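Local structure of arylalkylamine N-Acetyltransferase 2 (4FD5) at residues 40-51 with 100-108. The protein probably transfers an acyl group from acyl-CoA to the amine of arylalkylamines such as dopamine and serotonin, as a GNAT-family N-acyltransferase. Numbering follows the deposited sequence.
Sequences VNLTRPGQGHPL and IQDESFKKI
His49 reaches across to Asp102 with its ring NE2, which donates to OD2 over 2.6 Å at an N-H...O angle of 161°. The carboxylate oxygen sits at the edge of the imidazole, in the ring plane, yet the nitrogen comes in from above the carboxylate plane, and the two flat groups are turned 47° apart. Next to this pair, Leu51 lays its CD1 over one face of the Phe105 ring, a CH-pi contact 3.9 Å from the centroid; the same methyl also touches Ile100 CG2. Leu42 meets Phe105 at its base and edge: CD1 packs against the Phe105 CB at 4.0 Å, while CD2 lies near the ring plane and leans on Ile108 CD1. On the side of the helix carrying Ser104, Lys107 and Ile108, Val40 CG2 presses on Ser104 CB at 3.6 Å and on Ile108 CD1, and Val40 CG1 lies against the aliphatic chain of Lys107.

Two waters bridge the segments beside these side chains, one between Asn41 O and Ser104 OG, the other within hydrogen-bonding distance of Leu42 O and Asp102 OD2. Asp102 has its CG swung anti to the backbone N (chi1 -169°), which also brings OD1 to Phe105 N at 3.1 Å in a nearly straight bond. On the histidine side, ND1 accepts weakly from Leu51 N and Leu52 N; bonded at both nitrogens, the ring is held in this orientation. Glu53 receives the backbone N-H of His49. Leu52 backs both Leu42 and Phe105, and Phe205 covers Val40, Lys107 and Ile108.

Asp102 and His49 are thus the N-caps of helices 103-116 and 50-60, and their mutual His-carboxylate hydrogen bond ties two helix starts together at the surface of this GNAT-fold acetyltransferase.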
loop_
_atom_site.group_PDB
_atom_site.type_symbol
_atom_site.label_atom_id
_atom_site.label_comp_id
_atom_site.label_asym_id
_atom_site.label_seq_id
_atom_site.Cartn_x
_atom_site.Cartn_y
_atom_site.Cartn_z
ATOM N N VAL A 40 -11.947 11.189 1.464
ATOM C CA VAL A 40 -12.159 11.931 2.709
ATOM C C VAL A 40 -11.337 13.214 2.813
ATOM O O VAL A 40 -11.160 13.767 3.909
ATOM C CB VAL A 40 -11.960 11.044 3.948
ATOM C CG1 VAL A 40 -13.021 9.937 3.979
ATOM C CG2 VAL A 40 -10.553 10.471 3.975
ATOM N N ASN A 41 -10.845 13.683 1.670
ATOM C CA ASN A 41 -10.110 14.939 1.606
ATOM C C ASN A 41 -8.970 14.983 2.614
ATOM O O ASN A 41 -8.773 15.977 3.312
ATOM C CB ASN A 41 -11.067 16.116 1.831
ATOM C CG ASN A 41 -12.202 16.136 0.830
ATOM O OD1 ASN A 41 -11.989 16.400 -0.352
ATOM N ND2 ASN A 41 -13.414 15.848 1.294
ATOM N N LEU A 42 -8.207 13.900 2.676
ATOM C CA LEU A 42 -7.155 13.781 3.675
ATOM C C LEU A 42 -6.061 14.814 3.470
ATOM O O LEU A 42 -5.532 15.377 4.431
ATOM C CB LEU A 42 -6.564 12.371 3.655
ATOM C CG LEU A 42 -5.573 12.028 4.763
ATOM C CD1 LEU A 42 -6.242 12.087 6.118
ATOM C CD2 LEU A 42 -5.003 10.641 4.529
ATOM N N THR A 43 -5.731 15.076 2.213
ATOM C CA THR A 43 -4.659 16.003 1.895
ATOM C C THR A 43 -4.879 16.594 0.508
ATOM O O THR A 43 -5.912 16.361 -0.120
ATOM C CB THR A 43 -3.263 15.326 2.023
ATOM O OG1 THR A 43 -2.225 16.246 1.650
ATOM C CG2 THR A 43 -3.184 14.071 1.161
ATOM N N ARG A 44 -3.928 17.388 0.055
ATOM C CA ARG A 44 -4.052 18.091 -1.210
ATOM C C ARG A 44 -2.828 17.738 -2.026
ATOM O O ARG A 44 -1.795 17.392 -1.467
ATOM C CB ARG A 44 -4.101 19.605 -0.971
ATOM C CG ARG A 44 -5.286 20.074 -0.122
ATOM C CD ARG A 44 -5.275 21.590 0.103
ATOM N NE ARG A 44 -5.077 22.323 -1.144
ATOM C CZ ARG A 44 -5.243 23.638 -1.281
ATOM N NH1 ARG A 44 -5.617 24.374 -0.240
ATOM N NH2 ARG A 44 -5.036 24.216 -2.462
ATOM N N PRO A 45 -2.931 17.823 -3.354
ATOM C CA PRO A 45 -1.744 17.479 -4.139
ATOM C C PRO A 45 -0.518 18.277 -3.695
ATOM O O PRO A 45 -0.589 19.502 -3.578
ATOM C CB PRO A 45 -2.143 17.874 -5.559
ATOM C CG PRO A 45 -3.645 17.798 -5.562
ATOM C CD PRO A 45 -4.077 18.208 -4.197
ATOM N N GLY A 46 0.585 17.580 -3.436
ATOM C CA GLY A 46 1.851 18.213 -3.104
ATOM C C GLY A 46 2.036 18.527 -1.632
ATOM O O GLY A 46 3.146 18.833 -1.189
ATOM N N GLN A 47 0.955 18.443 -0.865
ATOM C CA GLN A 47 0.949 18.930 0.511
ATOM C C GLN A 47 1.481 17.919 1.527
ATOM O O GLN A 47 2.144 18.286 2.504
ATOM C CB GLN A 47 -0.466 19.351 0.892
ATOM C CG GLN A 47 -0.635 19.810 2.322
ATOM C CD GLN A 47 -2.035 20.321 2.580
ATOM O OE1 GLN A 47 -2.362 21.456 2.231
ATOM N NE2 GLN A 47 -2.875 19.482 3.175
ATOM N N GLY A 48 1.184 16.648 1.305
ATOM C CA GLY A 48 1.588 15.613 2.235
ATOM C C GLY A 48 0.714 15.562 3.472
ATOM O O GLY A 48 -0.352 16.171 3.535
ATOM N N HIS A 49 1.174 14.825 4.474
ATOM C CA HIS A 49 0.395 14.625 5.677
ATOM C C HIS A 49 1.315 14.001 6.713
ATOM O O HIS A 49 2.035 13.059 6.413
ATOM C CB HIS A 49 -0.768 13.688 5.349
ATOM C CG HIS A 49 -1.762 13.545 6.449
ATOM N ND1 HIS A 49 -1.564 12.706 7.524
ATOM C CD2 HIS A 49 -2.972 14.125 6.637
ATOM C CE1 HIS A 49 -2.603 12.785 8.336
ATOM N NE2 HIS A 49 -3.473 13.637 7.818
ATOM N N PRO A 50 1.308 14.522 7.948
ATOM C CA PRO A 50 2.287 14.001 8.911
ATOM C C PRO A 50 2.153 12.503 9.195
ATOM O O PRO A 50 3.182 11.824 9.296
ATOM C CB PRO A 50 2.001 14.815 10.174
ATOM C CG PRO A 50 1.378 16.084 9.659
ATOM C CD PRO A 50 0.555 15.673 8.480
ATOM N N LEU A 51 0.929 11.988 9.315
ATOM C CA LEU A 51 0.744 10.573 9.620
ATOM C C LEU A 51 1.092 9.688 8.421
ATOM O O LEU A 51 1.739 8.656 8.578
ATOM C CB LEU A 51 -0.688 10.297 10.096
ATOM C CG LEU A 51 -1.124 11.049 11.355
ATOM C CD1 LEU A 51 -2.564 10.709 11.698
ATOM C CD2 LEU A 51 -0.211 10.734 12.528
ATOM N N ILE A 100 -5.845 8.601 17.269
ATOM C CA ILE A 100 -5.741 9.555 16.160
ATOM C C ILE A 100 -6.680 10.767 16.276
ATOM O O ILE A 100 -7.876 10.611 16.522
ATOM C CB ILE A 100 -5.985 8.852 14.809
ATOM C CG1 ILE A 100 -5.047 7.646 14.660
ATOM C CG2 ILE A 100 -5.803 9.834 13.663
ATOM C CD1 ILE A 100 -5.486 6.628 13.614
ATOM N N GLN A 101 -6.135 11.969 16.079
ATOM C CA GLN A 101 -6.942 13.197 16.088
ATOM C C GLN A 101 -7.478 13.583 14.710
ATOM O O GLN A 101 -8.358 14.436 14.590
ATOM C CB GLN A 101 -6.144 14.369 16.656
ATOM C CG GLN A 101 -5.743 14.204 18.106
ATOM C CD GLN A 101 -5.077 15.449 18.657
ATOM O OE1 GLN A 101 -5.224 16.541 18.102
ATOM N NE2 GLN A 101 -4.332 15.291 19.748
ATOM N N ASP A 102 -6.935 12.964 13.670
ATOM C CA ASP A 102 -7.371 13.231 12.315
ATOM C C ASP A 102 -8.559 12.320 12.023
ATOM O O ASP A 102 -8.382 11.125 11.793
ATOM C CB ASP A 102 -6.219 12.941 11.342
ATOM C CG ASP A 102 -6.490 13.446 9.933
ATOM O OD1 ASP A 102 -7.608 13.237 9.421
ATOM O OD2 ASP A 102 -5.579 14.064 9.332
ATOM N N GLU A 103 -9.762 12.889 12.062
ATOM C CA GLU A 103 -11.006 12.165 11.771
ATOM C C GLU A 103 -10.948 11.306 10.506
ATOM O O GLU A 103 -11.350 10.127 10.498
ATOM C CB GLU A 103 -12.118 13.184 11.551
ATOM C CG GLU A 103 -13.155 13.281 12.621
ATOM C CD GLU A 103 -14.261 14.230 12.204
ATOM O OE1 GLU A 103 -13.955 15.417 11.957
ATOM O OE2 GLU A 103 -15.427 13.787 12.096
ATOM N N SER A 104 -10.476 11.924 9.430
ATOM C CA SER A 104 -10.441 11.290 8.111
ATOM C C SER A 104 -9.496 10.083 8.115
ATOM O O SER A 104 -9.831 8.952 7.666
ATOM C CB SER A 104 -9.967 12.308 7.072
ATOM O OG SER A 104 -10.872 13.397 6.962
ATOM N N PHE A 105 -8.302 10.324 8.644
ATOM C CA PHE A 105 -7.319 9.259 8.753
ATOM C C PHE A 105 -7.906 8.101 9.549
ATOM O O PHE A 105 -7.768 6.939 9.174
ATOM C CB PHE A 105 -6.039 9.767 9.409
ATOM C CG PHE A 105 -4.930 8.760 9.406
ATOM C CD1 PHE A 105 -4.759 7.900 10.478
ATOM C CD2 PHE A 105 -4.074 8.655 8.324
ATOM C CE1 PHE A 105 -3.745 6.959 10.479
ATOM C CE2 PHE A 105 -3.049 7.713 8.321
ATOM C CZ PHE A 105 -2.891 6.869 9.398
ATOM N N LYS A 106 -8.582 8.420 10.645
ATOM C CA LYS A 106 -9.175 7.377 11.470
ATOM C C LYS A 106 -10.203 6.540 10.699
ATOM O O LYS A 106 -10.290 5.331 10.906
ATOM C CB LYS A 106 -9.801 7.975 12.723
ATOM C CG LYS A 106 -10.309 6.939 13.691
ATOM C CD LYS A 106 -10.850 7.598 14.959
ATOM C CE LYS A 106 -11.758 6.641 15.753
ATOM N NZ LYS A 106 -12.386 7.301 16.939
ATOM N N LYS A 107 -10.981 7.181 9.825
ATOM C CA LYS A 107 -11.918 6.418 8.984
ATOM C C LYS A 107 -11.185 5.362 8.149
ATOM O O LYS A 107 -11.615 4.182 8.055
ATOM C CB LYS A 107 -12.667 7.348 8.042
ATOM C CG LYS A 107 -13.577 8.331 8.765
ATOM C CD LYS A 107 -14.280 9.220 7.764
ATOM C CE LYS A 107 -15.229 10.186 8.470
ATOM N NZ LYS A 107 -15.693 11.246 7.547
ATOM N N ILE A 108 -10.089 5.802 7.531
ATOM C CA ILE A 108 -9.289 4.874 6.714
ATOM C C ILE A 108 -8.673 3.733 7.550
ATOM O O ILE A 108 -8.819 2.536 7.228
ATOM C CB ILE A 108 -8.178 5.633 5.973
ATOM C CG1 ILE A 108 -8.797 6.633 4.993
ATOM C CG2 ILE A 108 -7.244 4.651 5.251
ATOM C CD1 ILE A 108 -7.804 7.640 4.450
HETATM O O HOH W 1 -10.266 16.075 5.720
HETATM O O HOH W 2 -7.116 15.385 6.998
#